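Endoglucanase E-5 (Thermobifida fusca, PDB 2CKR) hydrolyses internal beta-1,4-glucosidic linkages in cellulose, lichenin and cereal beta-glucans, here represented by its glycoside hydrolase family 5 catalytic domain. Local coordinates at residues H204-S209 / V229-T234; A52-A57 / W299-L304; D165-V170 / N198-F203; L85-T90 / A127-V132. The protein carries 1 engineered substitution. All coordinates share one frame; numbering follows the deposited sequence. Where two conformers were deposited one is given.

In the fold
All four contacts belong to the eight-stranded TIM barrel of the catalytic domain. Contacts 1 and 3 share strand 199-206: contact 3 joins its first half to strand 168-170, and contact 1 its second half to strand 227-233. They meet where T230 OG1 lies 3.7 Å from A202 CB. Contact 1 holds Q231, engineered at the position of the probable nucleophile, and its H204 side chain is about 3 Å from that of E139, the probable proton donor. Contact 2 touches contact 1 through W299, and V300 lies about 12 Å from Q231, side chain to side chain. Contact 4, centred about 16 Å from contact 3, shares a zinc ion with it, bound by A127, D165 and D163.

Contact 1: H204-S209 / V229-T234; sequences HFYAAS and VTQFGT. Engineered in segment 229-234: Q231 (natural residue Glu).
Q231, engineered in place of the glutamate that is probably the nucleophile, donates from NE2 to Y206 OH at 2.7 Å. The hydroxyl lies close to the amide plane, whereas the tyrosine ring stands almost upright to it, at 80°. Beside this pair H204 NE2 gives a 2.8 Å hydrogen bond to T230 OG1, which sits at the imidazole edge and is also hydrogen-bonded to E135. H204 ND1 bonds E139, the probable proton donor, so the ring is gripped at both nitrogens and its rotation is fixed. Q231 CB lies over one imidazole face, 3.4 Å from the ring centroid, in a CH-pi contact. A leucine in place of H204 would probably cost T230 OG1 one of its partners and E139 its bond to the imidazole, leaving that carboxylate less firmly placed.

The strands run parallel, with G233 N bonded to F205 O at 3.0 Å and A207 N to G233 O at the same length. On the face opposite to H204 and Y206, F205 and F232 lie side by side. Both CG atoms stand between backbone N and carbonyl carbon (chi1 67° and 84°), giving near-parallel rings that barely overlap, with centroids 5.1 Å apart. What lies over the F205 ring is F232 CB, 3.7 Å from its centroid, and V229 CG1 packs against F205 CE2.

The two strands belong to the beta-alpha-beta unit 199-206, 212-224 and 227-233. Beyond them Y251 of helix 245-258 stacks on F205, W262 meets F232 edge-to-face, and W265 touches both Y206 and Q231.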
loop_
_atom_site.group_PDB
_atom_site.type_symbol
_atom_site.label_atom_id
_atom_site.label_comp_id
_atom_site.label_asym_id
_atom_site.label_seq_id
_atom_site.Cartn_x
_atom_site.Cartn_y
_atom_site.Cartn_z
ATOM N N HIS A 204 5.211 4.625 5.981
ATOM C CA HIS A 204 5.868 5.005 4.744
ATOM C C HIS A 204 7.261 5.574 5.028
ATOM O O HIS A 204 7.434 6.369 5.965
ATOM C CB HIS A 204 5.065 6.095 4.033
ATOM C CG HIS A 204 3.709 5.667 3.566
ATOM N ND1 HIS A 204 2.942 6.455 2.737
ATOM C CD2 HIS A 204 2.991 4.542 3.782
ATOM C CE1 HIS A 204 1.810 5.838 2.467
ATOM N NE2 HIS A 204 1.808 4.680 3.094
ATOM N N PHE A 205 8.242 5.199 4.214
ATOM C CA PHE A 205 9.590 5.760 4.337
ATOM C C PHE A 205 10.309 5.824 3.001
ATOM O O PHE A 205 10.004 5.063 2.087
ATOM C CB PHE A 205 10.427 4.949 5.335
ATOM C CG PHE A 205 10.747 3.554 4.872
ATOM C CD1 PHE A 205 11.886 3.302 4.110
ATOM C CD2 PHE A 205 9.900 2.494 5.178
ATOM C CE1 PHE A 205 12.171 2.013 3.665
ATOM C CE2 PHE A 205 10.194 1.206 4.758
ATOM C CZ PHE A 205 11.328 0.967 3.997
ATOM N N TYR A 206 11.308 6.699 2.933
ATOM C CA TYR A 206 12.166 6.858 1.771
ATOM C C TYR A 206 13.600 6.819 2.293
ATOM O O TYR A 206 14.030 7.728 2.990
ATOM C CB TYR A 206 11.828 8.156 1.036
ATOM C CG TYR A 206 10.417 8.133 0.475
ATOM C CD1 TYR A 206 10.169 7.696 -0.824
ATOM C CD2 TYR A 206 9.328 8.496 1.265
ATOM C CE1 TYR A 206 8.867 7.646 -1.333
ATOM C CE2 TYR A 206 8.025 8.445 0.772
ATOM C CZ TYR A 206 7.802 8.024 -0.530
ATOM O OH TYR A 206 6.516 7.988 -1.033
ATOM N N ALA A 207 14.317 5.749 1.959
ATOM C CA ALA A 207 15.533 5.375 2.673
ATOM C C ALA A 207 16.669 6.406 2.608
ATOM O O ALA A 207 17.467 6.494 3.549
ATOM C CB ALA A 207 16.017 4.014 2.187
ATOM N N ALA A 208 16.751 7.178 1.527
ATOM C CA ALA A 208 17.810 8.192 1.408
ATOM C C ALA A 208 17.610 9.384 2.366
ATOM O O ALA A 208 18.574 10.060 2.734
ATOM C CB ALA A 208 17.939 8.665 -0.019
ATOM N N SER A 209 16.363 9.616 2.773
ATOM C CA SER A 209 15.984 10.719 3.664
ATOM C C SER A 209 15.664 10.274 5.087
ATOM O O SER A 209 15.840 11.047 6.034
ATOM C CB SER A 209 14.741 11.421 3.117
ATOM O OG SER A 209 14.991 11.982 1.853
ATOM N N VAL A 229 3.821 -1.711 5.411
ATOM C CA VAL A 229 4.513 -0.618 4.747
ATOM C C VAL A 229 3.885 -0.495 3.366
ATOM O O VAL A 229 4.284 -1.183 2.430
ATOM C CB VAL A 229 6.037 -0.876 4.723
ATOM C CG1 VAL A 229 6.786 0.169 3.890
ATOM C CG2 VAL A 229 6.562 -0.914 6.170
ATOM N N THR A 230 2.854 0.334 3.260
ATOM C CA THR A 230 2.101 0.414 2.006
ATOM C C THR A 230 2.805 1.259 0.961
ATOM O O THR A 230 2.426 1.234 -0.207
ATOM C CB THR A 230 0.677 0.954 2.230
ATOM O OG1 THR A 230 0.723 2.150 3.003
ATOM C CG2 THR A 230 -0.167 -0.003 3.069
ATOM N N GLN A 231 3.812 2.023 1.366
ATOM C CA GLN A 231 4.563 2.838 0.417
ATOM C C GLN A 231 5.982 3.087 0.905
ATOM O O GLN A 231 6.180 3.623 1.988
ATOM C CB GLN A 231 3.845 4.182 0.207
ATOM C CG GLN A 231 4.136 4.830 -1.110
ATOM C CD GLN A 231 3.278 6.058 -1.368
ATOM O OE1 GLN A 231 2.055 5.962 -1.447
ATOM N NE2 GLN A 231 3.925 7.217 -1.528
ATOM N N PHE A 232 6.969 2.683 0.118
ATOM C CA PHE A 232 8.352 3.019 0.443
ATOM C C PHE A 232 9.207 3.150 -0.792
ATOM O O PHE A 232 8.891 2.601 -1.843
ATOM C CB PHE A 232 8.964 2.009 1.421
ATOM C CG PHE A 232 9.519 0.768 0.761
ATOM C CD1 PHE A 232 8.700 -0.310 0.514
ATOM C CD2 PHE A 232 10.851 0.695 0.380
ATOM C CE1 PHE A 232 9.198 -1.438 -0.087
ATOM C CE2 PHE A 232 11.355 -0.446 -0.234
ATOM C CZ PHE A 232 10.528 -1.514 -0.452
ATOM N N GLY A 233 10.284 3.916 -0.668
ATOM C CA GLY A 233 11.260 4.039 -1.736
ATOM C C GLY A 233 12.666 3.932 -1.180
ATOM O O GLY A 233 12.865 3.946 0.039
ATOM N N THR A 234 13.629 3.810 -2.090
ATOM C CA THR A 234 15.047 3.780 -1.754
ATOM C C THR A 234 15.707 5.137 -1.949
ATOM O O THR A 234 16.873 5.284 -1.619
ATOM C CB THR A 234 15.789 2.735 -2.622
ATOM O OG1 THR A 234 15.606 3.027 -4.019
ATOM C CG2 THR A 234 15.192 1.363 -2.450
#

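Contact 2: A52-A57 / W299-L304; sequences AYDWKA and WVRSKL
R301 and D54 form a salt bridge: R301 NH2 donates to D54 OD2 at 3.2 Å, coming from the syn side, tilted 26° out of the carboxylate plane, while OD2 lies almost in the guanidinium plane. R301 NE adds a weak bond to the same oxygen. R301 was modelled in two conformers, and this bridge describes one.

Aromatic contacts centre on W55. The arginine chain leaves the helix with CG anti to the backbone N (chi1 -173°) and stays extended to NE, which carries its methylenes across one indole face; CD lies 3.8 Å from the centroid of the five-membered ring in a CH-pi contact. The guanidinium itself stands nearly perpendicular to the indole, at 85°, and does not stack. W55 NE1 is held by W288 O.

Apolar packing completes the join. L304 CD1 approaches W55 CE3 at the indole edge, 3.9 Å away, and V300 CG1 comes to 3.8 Å from W55 CZ3. L304 CB also rests 3.3 Å from W55 O. An alanine at W55 is likely to open a gap between R301 and L304 and leave W288 O without the W55 NE1 donor.

With W55 and V300 both touching M31 of the first barrel strand, and V300 and L304 touching W262 of the eighth, the arrangement belongs to the closing seam of a TIM barrel, where the C-terminal helix packs beside the first barrel helix.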
loop_
_atom_site.group_PDB
_atom_site.type_symbol
_atom_site.label_atom_id
_atom_site.label_comp_id
_atom_site.label_asym_id
_atom_site.label_seq_id
_atom_site.Cartn_x
_atom_site.Cartn_y
_atom_site.Cartn_z
ATOM N N ALA A 52 3.144 -10.702 -11.575
ATOM C CA ALA A 52 2.683 -11.907 -10.877
ATOM C C ALA A 52 3.597 -13.107 -11.138
ATOM O O ALA A 52 4.096 -13.740 -10.203
ATOM C CB ALA A 52 1.252 -12.238 -11.289
ATOM N N TYR A 53 3.826 -13.402 -12.414
ATOM C CA TYR A 53 4.482 -14.648 -12.811
ATOM C C TYR A 53 6.011 -14.557 -12.906
ATOM O O TYR A 53 6.694 -15.566 -12.728
ATOM C CB TYR A 53 3.932 -15.140 -14.162
ATOM C CG TYR A 53 2.420 -15.161 -14.314
ATOM C CD1 TYR A 53 1.838 -14.862 -15.549
ATOM C CD2 TYR A 53 1.576 -15.504 -13.257
ATOM C CE1 TYR A 53 0.470 -14.881 -15.729
ATOM C CE2 TYR A 53 0.187 -15.526 -13.426
ATOM C CZ TYR A 53 -0.355 -15.209 -14.674
ATOM O OH TYR A 53 -1.715 -15.219 -14.888
ATOM N N ASP A 54 6.540 -13.377 -13.231
ATOM C CA ASP A 54 7.984 -13.178 -13.388
ATOM C C ASP A 54 8.626 -12.556 -12.144
ATOM O O ASP A 54 9.640 -13.061 -11.647
ATOM C CB ASP A 54 8.288 -12.315 -14.612
ATOM C CG ASP A 54 9.770 -12.183 -14.873
ATOM O OD1 ASP A 54 10.424 -13.227 -15.077
ATOM O OD2 ASP A 54 10.366 -11.084 -14.884
ATOM N N TRP A 55 8.047 -11.466 -11.644
ATOM C CA TRP A 55 8.580 -10.789 -10.452
ATOM C C TRP A 55 8.268 -11.568 -9.172
ATOM O O TRP A 55 8.944 -11.384 -8.166
ATOM C CB TRP A 55 8.022 -9.363 -10.319
ATOM C CG TRP A 55 8.531 -8.370 -11.310
ATOM C CD1 TRP A 55 8.746 -8.564 -12.642
ATOM C CD2 TRP A 55 8.882 -7.012 -11.044
ATOM N NE1 TRP A 55 9.215 -7.409 -13.219
ATOM C CE2 TRP A 55 9.305 -6.437 -12.262
ATOM C CE3 TRP A 55 8.871 -6.211 -9.901
ATOM C CZ2 TRP A 55 9.730 -5.108 -12.364
ATOM C CZ3 TRP A 55 9.293 -4.886 -10.003
ATOM C CH2 TRP A 55 9.721 -4.355 -11.223
ATOM N N LYS A 56 7.234 -12.407 -9.214
ATOM C CA LYS A 56 6.769 -13.181 -8.059
ATOM C C LYS A 56 6.289 -12.311 -6.901
ATOM O O LYS A 56 6.488 -12.649 -5.735
ATOM C CB LYS A 56 7.838 -14.173 -7.571
ATOM C CG LYS A 56 8.434 -15.045 -8.672
ATOM C CD LYS A 56 7.362 -15.741 -9.478
ATOM C CE LYS A 56 7.862 -17.017 -10.150
ATOM N NZ LYS A 56 6.733 -17.722 -10.823
ATOM N N ALA A 57 5.644 -11.196 -7.218
ATOM C CA ALA A 57 4.987 -10.394 -6.184
ATOM C C ALA A 57 3.825 -11.163 -5.564
ATOM O O ALA A 57 3.184 -11.978 -6.231
ATOM C CB ALA A 57 4.493 -9.083 -6.751
ATOM N N TRP A 299 16.765 -3.671 -8.135
ATOM C CA TRP A 299 16.911 -3.942 -6.707
ATOM C C TRP A 299 15.671 -4.629 -6.129
ATOM O O TRP A 299 15.793 -5.658 -5.476
ATOM C CB TRP A 299 17.194 -2.630 -5.959
ATOM C CG TRP A 299 17.347 -2.757 -4.484
ATOM C CD1 TRP A 299 18.481 -3.091 -3.803
ATOM C CD2 TRP A 299 16.335 -2.537 -3.497
ATOM N NE1 TRP A 299 18.240 -3.099 -2.450
ATOM C CE2 TRP A 299 16.929 -2.759 -2.231
ATOM C CE3 TRP A 299 14.979 -2.179 -3.551
ATOM C CZ2 TRP A 299 16.221 -2.632 -1.034
ATOM C CZ3 TRP A 299 14.271 -2.052 -2.357
ATOM C CH2 TRP A 299 14.897 -2.285 -1.113
ATOM N N VAL A 300 14.484 -4.086 -6.395
ATOM C CA VAL A 300 13.250 -4.642 -5.824
ATOM C C VAL A 300 12.874 -5.982 -6.464
ATOM O O VAL A 300 12.461 -6.898 -5.767
ATOM C CB VAL A 300 12.057 -3.649 -5.848
ATOM C CG1 VAL A 300 11.512 -3.421 -7.257
ATOM C CG2 VAL A 300 10.941 -4.125 -4.919
ATOM N N ARG A 301 13.031 -6.088 -7.780
ATOM C CA ARG A 301 12.738 -7.328 -8.489
ATOM C C ARG A 301 13.591 -8.455 -7.933
ATOM O O ARG A 301 13.112 -9.570 -7.786
ATOM C CB ARG A 301 12.982 -7.175 -9.992
ATOM C CG ARG A 301 12.547 -8.380 -10.816
ATOM C CD ARG A 301 12.706 -8.174 -12.312
ATOM N NE ARG A 301 12.620 -9.426 -13.065
ATOM C CZ ARG A 301 13.631 -10.267 -13.290
ATOM N NH1 ARG A 301 14.851 -10.030 -12.808
ATOM N NH2 ARG A 301 13.417 -11.368 -14.005
ATOM N N SER A 302 14.844 -8.145 -7.613
ATOM C CA SER A 302 15.749 -9.107 -6.992
ATOM C C SER A 302 15.297 -9.520 -5.586
ATOM O O SER A 302 15.379 -10.696 -5.246
ATOM C CB SER A 302 17.166 -8.550 -6.925
ATOM O OG SER A 302 17.692 -8.364 -8.229
ATOM N N LYS A 303 14.817 -8.573 -4.781
ATOM C CA LYS A 303 14.267 -8.918 -3.457
ATOM C C LYS A 303 13.055 -9.834 -3.599
ATOM O O LYS A 303 12.937 -10.823 -2.876
ATOM C CB LYS A 303 13.875 -7.675 -2.656
ATOM C CG LYS A 303 15.006 -6.693 -2.396
ATOM C CD LYS A 303 16.081 -7.273 -1.500
ATOM C CE LYS A 303 17.128 -6.218 -1.157
ATOM N NZ LYS A 303 18.489 -6.788 -1.051
ATOM N N LEU A 304 12.180 -9.521 -4.553
ATOM C CA LEU A 304 10.914 -10.241 -4.732
ATOM C C LEU A 304 11.089 -11.670 -5.250
ATOM O O LEU A 304 10.285 -12.544 -4.944
ATOM C CB LEU A 304 9.979 -9.466 -5.663
ATOM C CG LEU A 304 9.400 -8.170 -5.094
ATOM C CD1 LEU A 304 8.747 -7.338 -6.195
ATOM C CD2 LEU A 304 8.403 -8.454 -3.962
#

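Contact 3: D165-V170 / N198-F203; sequences DSVIIV and NIMYAF. With ZN (zinc ion), chain G.
I168-V170 and I199-Y201 pair as parallel strands whose axes approach to 4.5 Å at 41°, with I168 O accepting M200 N and M200 O accepting V170 N, both at 2.9 Å. The pairing is extended at its ends by I168 N to N198 O and A202 N to V170 O.

Side chains alternate between the two faces. On one, V170 CG2 meets I199 CG2 at 3.8 Å, and I199 CD1 turns back against I168 CB, I199 being given in one of two modelled conformers. On the other, I169 CG2 touches A202 CB at 3.9 Å, while M200 CG, anti to its carbonyl carbon (chi1 -51°), is set against V167 CG1. Before the strands begin, N198 ND2 comes to 3.0 Å from D165 O; N198 OD1 is held by V13 N. D165 OD1 binds zinc at 2.2 Å beside A127 O and D163, while its OD2 accepts from the zinc-bound water and forms a salt bridge with K10, fixing both carboxylate oxygens.

In the eight-stranded TIM barrel these are adjacent strands: I168 and I199 pack on I156 of helix 145-162, whereas I169 and A202 meet T230 of strand 227-233 and M200 touches V13 of strand 12-14.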
loop_
_atom_site.group_PDB
_atom_site.type_symbol
_atom_site.label_atom_id
_atom_site.label_comp_id
_atom_site.label_asym_id
_atom_site.label_seq_id
_atom_site.Cartn_x
_atom_site.Cartn_y
_atom_site.Cartn_z
ATOM N N ASP A 165 -15.115 -9.582 7.111
ATOM C CA ASP A 165 -13.855 -10.280 7.388
ATOM C C ASP A 165 -12.597 -9.646 6.776
ATOM O O ASP A 165 -11.497 -10.139 6.978
ATOM C CB ASP A 165 -13.935 -11.774 7.009
ATOM C CG ASP A 165 -14.611 -12.030 5.676
ATOM O OD1 ASP A 165 -14.642 -11.130 4.810
ATOM O OD2 ASP A 165 -15.150 -13.132 5.409
ATOM N N SER A 166 -12.751 -8.539 6.069
ATOM C CA SER A 166 -11.615 -7.957 5.358
ATOM C C SER A 166 -10.710 -7.161 6.295
ATOM O O SER A 166 -11.163 -6.577 7.284
ATOM C CB SER A 166 -12.098 -7.069 4.228
ATOM O OG SER A 166 -12.724 -5.917 4.750
ATOM N N VAL A 167 -9.420 -7.190 5.995
ATOM C CA VAL A 167 -8.431 -6.418 6.723
ATOM C C VAL A 167 -8.449 -4.971 6.239
ATOM O O VAL A 167 -8.508 -4.711 5.035
ATOM C CB VAL A 167 -7.017 -7.022 6.503
ATOM C CG1 VAL A 167 -5.934 -6.154 7.143
ATOM C CG2 VAL A 167 -6.964 -8.445 7.026
ATOM N N ILE A 168 -8.414 -4.035 7.184
ATOM C CA ILE A 168 -8.373 -2.611 6.869
ATOM C C ILE A 168 -7.057 -2.008 7.371
ATOM O O ILE A 168 -6.645 -2.286 8.502
ATOM C CB ILE A 168 -9.593 -1.899 7.491
ATOM C CG1 ILE A 168 -10.887 -2.450 6.872
ATOM C CG2 ILE A 168 -9.514 -0.394 7.270
ATOM C CD1 ILE A 168 -12.167 -1.990 7.574
ATOM N N ILE A 169 -6.419 -1.200 6.526
ATOM C CA ILE A 169 -5.175 -0.507 6.849
ATOM C C ILE A 169 -5.461 0.975 7.054
ATOM O O ILE A 169 -6.084 1.615 6.209
ATOM C CB ILE A 169 -4.123 -0.681 5.738
ATOM C CG1 ILE A 169 -3.863 -2.172 5.488
ATOM C CG2 ILE A 169 -2.829 0.064 6.121
ATOM C CD1 ILE A 169 -3.026 -2.457 4.242
ATOM N N VAL A 170 -4.990 1.509 8.173
ATOM C CA VAL A 170 -5.284 2.874 8.578
ATOM C C VAL A 170 -4.022 3.717 8.518
ATOM O O VAL A 170 -3.007 3.351 9.096
ATOM C CB VAL A 170 -5.826 2.908 10.008
ATOM C CG1 VAL A 170 -6.057 4.356 10.473
ATOM C CG2 VAL A 170 -7.101 2.078 10.115
ATOM N N ASN A 198 -8.823 -6.725 13.284
ATOM C CA ASN A 198 -8.409 -6.992 11.929
ATOM C C ASN A 198 -7.982 -5.681 11.230
ATOM O O ASN A 198 -8.319 -5.439 10.074
ATOM C CB ASN A 198 -9.549 -7.698 11.189
ATOM C CG ASN A 198 -9.067 -8.811 10.304
ATOM O OD1 ASN A 198 -7.941 -9.295 10.435
ATOM N ND2 ASN A 198 -9.927 -9.241 9.397
ATOM N N ILE A 199 -7.253 -4.846 11.979
ATOM C CA ILE A 199 -6.730 -3.545 11.533
ATOM C C ILE A 199 -5.195 -3.601 11.486
ATOM O O ILE A 199 -4.573 -4.242 12.341
ATOM C CB ILE A 199 -7.155 -2.415 12.532
ATOM C CG1 ILE A 199 -8.681 -2.305 12.648
ATOM C CG2 ILE A 199 -6.541 -1.059 12.145
ATOM C CD1 ILE A 199 -9.387 -1.880 11.372
ATOM N N MET A 200 -4.595 -2.941 10.492
ATOM C CA MET A 200 -3.157 -2.692 10.456
ATOM C C MET A 200 -2.942 -1.187 10.314
ATOM O O MET A 200 -3.836 -0.454 9.891
ATOM C CB MET A 200 -2.495 -3.425 9.283
ATOM C CG MET A 200 -2.838 -4.886 9.223
ATOM S SD MET A 200 -1.947 -5.736 7.926
ATOM C CE MET A 200 -0.414 -5.974 8.670
ATOM N N TYR A 201 -1.764 -0.719 10.691
ATOM C CA TYR A 201 -1.430 0.693 10.595
ATOM C C TYR A 201 -0.320 0.876 9.566
ATOM O O TYR A 201 0.610 0.064 9.497
ATOM C CB TYR A 201 -1.004 1.230 11.964
ATOM C CG TYR A 201 -2.108 1.161 12.986
ATOM C CD1 TYR A 201 -2.348 -0.008 13.714
ATOM C CD2 TYR A 201 -2.947 2.251 13.198
ATOM C CE1 TYR A 201 -3.384 -0.069 14.650
ATOM C CE2 TYR A 201 -3.973 2.194 14.116
ATOM C CZ TYR A 201 -4.180 1.046 14.848
ATOM O OH TYR A 201 -5.215 1.016 15.762
ATOM N N ALA A 202 -0.442 1.909 8.738
ATOM C CA ALA A 202 0.524 2.147 7.668
ATOM C C ALA A 202 1.775 2.892 8.117
ATOM O O ALA A 202 1.705 3.832 8.919
ATOM C CB ALA A 202 -0.134 2.897 6.532
ATOM N N PHE A 203 2.914 2.490 7.545
ATOM C CA PHE A 203 4.167 3.221 7.649
ATOM C C PHE A 203 4.798 3.395 6.261
ATOM O O PHE A 203 4.855 2.457 5.458
ATOM C CB PHE A 203 5.128 2.502 8.591
ATOM C CG PHE A 203 6.427 3.234 8.817
ATOM C CD1 PHE A 203 6.436 4.494 9.411
ATOM C CD2 PHE A 203 7.636 2.675 8.415
ATOM C CE1 PHE A 203 7.640 5.165 9.629
ATOM C CE2 PHE A 203 8.824 3.334 8.623
ATOM C CZ PHE A 203 8.828 4.587 9.242
HETATM ZN ZN ZN G . -15.205 -11.039 2.727
HETATM O O HOH W 1 -14.802 -13.214 2.713
#

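Contact 4: L85-T90 / A127-V132; sequences LIDMAT and ASKTNV. With ZN (zinc ion), chain G.
K129 reaches across to D87 at about a right angle, tying helix 75-90 of the TIM barrel to the loop that leads into strand 132-135. Its chain runs extended until the last torsion, where a bend (chi4 68°) turns NZ onto D87 OD1 at 2.9 Å; the ammonium meets that oxygen nearly end-on. H126 ND1 is a second partner of NZ. On the way the aliphatic part crosses I86 and T90 at a slant, with K129 CE 3.5 Å from T90 OG1 and CD against I86 CG2. That methyl also meets V132 CG2, at 4.1 Å, so I86 is packed by both the lysine chain and the start of the strand.

N131 approaches T90 obliquely and donates from ND2 to OG1 at 3.1 Å. The bond is nearly straight (168°) and lies close to the amide plane; together with a bond from ND2 to L94 O it fixes the rotation of the amide. At the far end of the loop A127 O binds zinc at 2.4 Å, with D163 and D165 as the other protein ligands.

T90 OG1 can accept from N131 because its own hydrogen goes to I86 O at 2.8 Å, and that carbonyl oxygen receives T90 OG1 and T90 N from opposite faces of its plane.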
loop_
_atom_site.group_PDB
_atom_site.type_symbol
_atom_site.label_atom_id
_atom_site.label_comp_id
_atom_site.label_asym_id
_atom_site.label_seq_id
_atom_site.Cartn_x
_atom_site.Cartn_y
_atom_site.Cartn_z
ATOM N N LEU A 85 -9.586 -3.754 -12.128
ATOM C CA LEU A 85 -8.229 -4.036 -11.664
ATOM C C LEU A 85 -8.232 -5.023 -10.507
ATOM O O LEU A 85 -7.337 -5.844 -10.394
ATOM C CB LEU A 85 -7.496 -2.730 -11.272
ATOM C CG LEU A 85 -7.063 -1.788 -12.407
ATOM C CD1 LEU A 85 -6.645 -0.424 -11.853
ATOM C CD2 LEU A 85 -5.925 -2.376 -13.232
ATOM N N ILE A 86 -9.239 -4.960 -9.643
ATOM C CA ILE A 86 -9.353 -5.918 -8.548
ATOM C C ILE A 86 -9.546 -7.325 -9.148
ATOM O O ILE A 86 -8.896 -8.278 -8.722
ATOM C CB ILE A 86 -10.515 -5.530 -7.619
ATOM C CG1 ILE A 86 -10.157 -4.266 -6.815
ATOM C CG2 ILE A 86 -10.899 -6.704 -6.682
ATOM C CD1 ILE A 86 -11.372 -3.524 -6.285
ATOM N N ASP A 87 -10.426 -7.438 -10.141
ATOM C CA ASP A 87 -10.656 -8.720 -10.829
ATOM C C ASP A 87 -9.409 -9.242 -11.552
ATOM O O ASP A 87 -9.137 -10.442 -11.539
ATOM C CB ASP A 87 -11.825 -8.615 -11.822
ATOM C CG ASP A 87 -13.187 -8.556 -11.128
ATOM O OD1 ASP A 87 -13.274 -8.898 -9.926
ATOM O OD2 ASP A 87 -14.238 -8.176 -11.704
ATOM N N MET A 88 -8.654 -8.339 -12.173
ATOM C CA MET A 88 -7.430 -8.707 -12.893
ATOM C C MET A 88 -6.356 -9.224 -11.943
ATOM O O MET A 88 -5.689 -10.214 -12.227
ATOM C CB MET A 88 -6.888 -7.520 -13.692
ATOM C CG MET A 88 -7.684 -7.216 -14.934
ATOM S SD MET A 88 -7.019 -5.776 -15.792
ATOM C CE MET A 88 -5.738 -6.573 -16.798
ATOM N N ALA A 89 -6.189 -8.550 -10.813
ATOM C CA ALA A 89 -5.223 -8.979 -9.815
ATOM C C ALA A 89 -5.608 -10.342 -9.258
ATOM O O ALA A 89 -4.761 -11.225 -9.116
ATOM C CB ALA A 89 -5.144 -7.970 -8.720
ATOM N N THR A 90 -6.894 -10.521 -8.970
ATOM C CA THR A 90 -7.407 -11.795 -8.484
ATOM C C THR A 90 -7.156 -12.933 -9.484
ATOM O O THR A 90 -6.777 -14.041 -9.095
ATOM C CB THR A 90 -8.906 -11.669 -8.177
ATOM O OG1 THR A 90 -9.123 -10.622 -7.218
ATOM C CG2 THR A 90 -9.440 -12.947 -7.500
ATOM N N ALA A 127 -17.236 -8.672 -1.710
ATOM C CA ALA A 127 -17.393 -9.296 -0.386
ATOM C C ALA A 127 -16.989 -10.776 -0.324
ATOM O O ALA A 127 -16.449 -11.222 0.677
ATOM C CB ALA A 127 -18.835 -9.136 0.101
ATOM N N SER A 128 -17.263 -11.532 -1.379
ATOM C CA SER A 128 -16.941 -12.967 -1.413
ATOM C C SER A 128 -15.440 -13.277 -1.624
ATOM O O SER A 128 -14.990 -14.403 -1.380
ATOM C CB SER A 128 -17.766 -13.649 -2.499
ATOM O OG SER A 128 -17.414 -13.149 -3.778
ATOM N N LYS A 129 -14.678 -12.303 -2.108
ATOM C CA LYS A 129 -13.234 -12.461 -2.273
ATOM C C LYS A 129 -12.548 -12.506 -0.904
ATOM O O LYS A 129 -13.025 -11.885 0.045
ATOM C CB LYS A 129 -12.659 -11.314 -3.105
ATOM C CG LYS A 129 -13.138 -11.280 -4.565
ATOM C CD LYS A 129 -12.339 -10.277 -5.396
ATOM C CE LYS A 129 -12.594 -10.402 -6.896
ATOM N NZ LYS A 129 -13.964 -9.992 -7.299
ATOM N N THR A 130 -11.441 -13.237 -0.813
ATOM C CA THR A 130 -10.644 -13.364 0.417
ATOM C C THR A 130 -9.264 -12.668 0.337
ATOM O O THR A 130 -8.458 -12.736 1.288
ATOM C CB THR A 130 -10.442 -14.864 0.727
ATOM O OG1 THR A 130 -9.705 -15.491 -0.333
ATOM C CG2 THR A 130 -11.789 -15.598 0.733
ATOM N N ASN A 131 -9.009 -11.993 -0.785
ATOM C CA ASN A 131 -7.684 -11.463 -1.126
ATOM C C ASN A 131 -7.608 -9.944 -1.214
ATOM O O ASN A 131 -6.576 -9.394 -1.628
ATOM C CB ASN A 131 -7.178 -12.058 -2.457
ATOM C CG ASN A 131 -8.035 -11.642 -3.653
ATOM O OD1 ASN A 131 -9.248 -11.819 -3.630
ATOM N ND2 ASN A 131 -7.410 -11.083 -4.697
ATOM N N VAL A 132 -8.693 -9.275 -0.846
ATOM C CA VAL A 132 -8.769 -7.814 -0.893
ATOM C C VAL A 132 -8.644 -7.182 0.502
ATOM O O VAL A 132 -9.344 -7.566 1.443
ATOM C CB VAL A 132 -10.089 -7.366 -1.556
ATOM C CG1 VAL A 132 -10.104 -5.864 -1.776
ATOM C CG2 VAL A 132 -10.299 -8.113 -2.885
HETATM ZN ZN ZN G . -15.205 -11.039 2.727
HETATM O O HOH W 1 -14.802 -13.214 2.713
#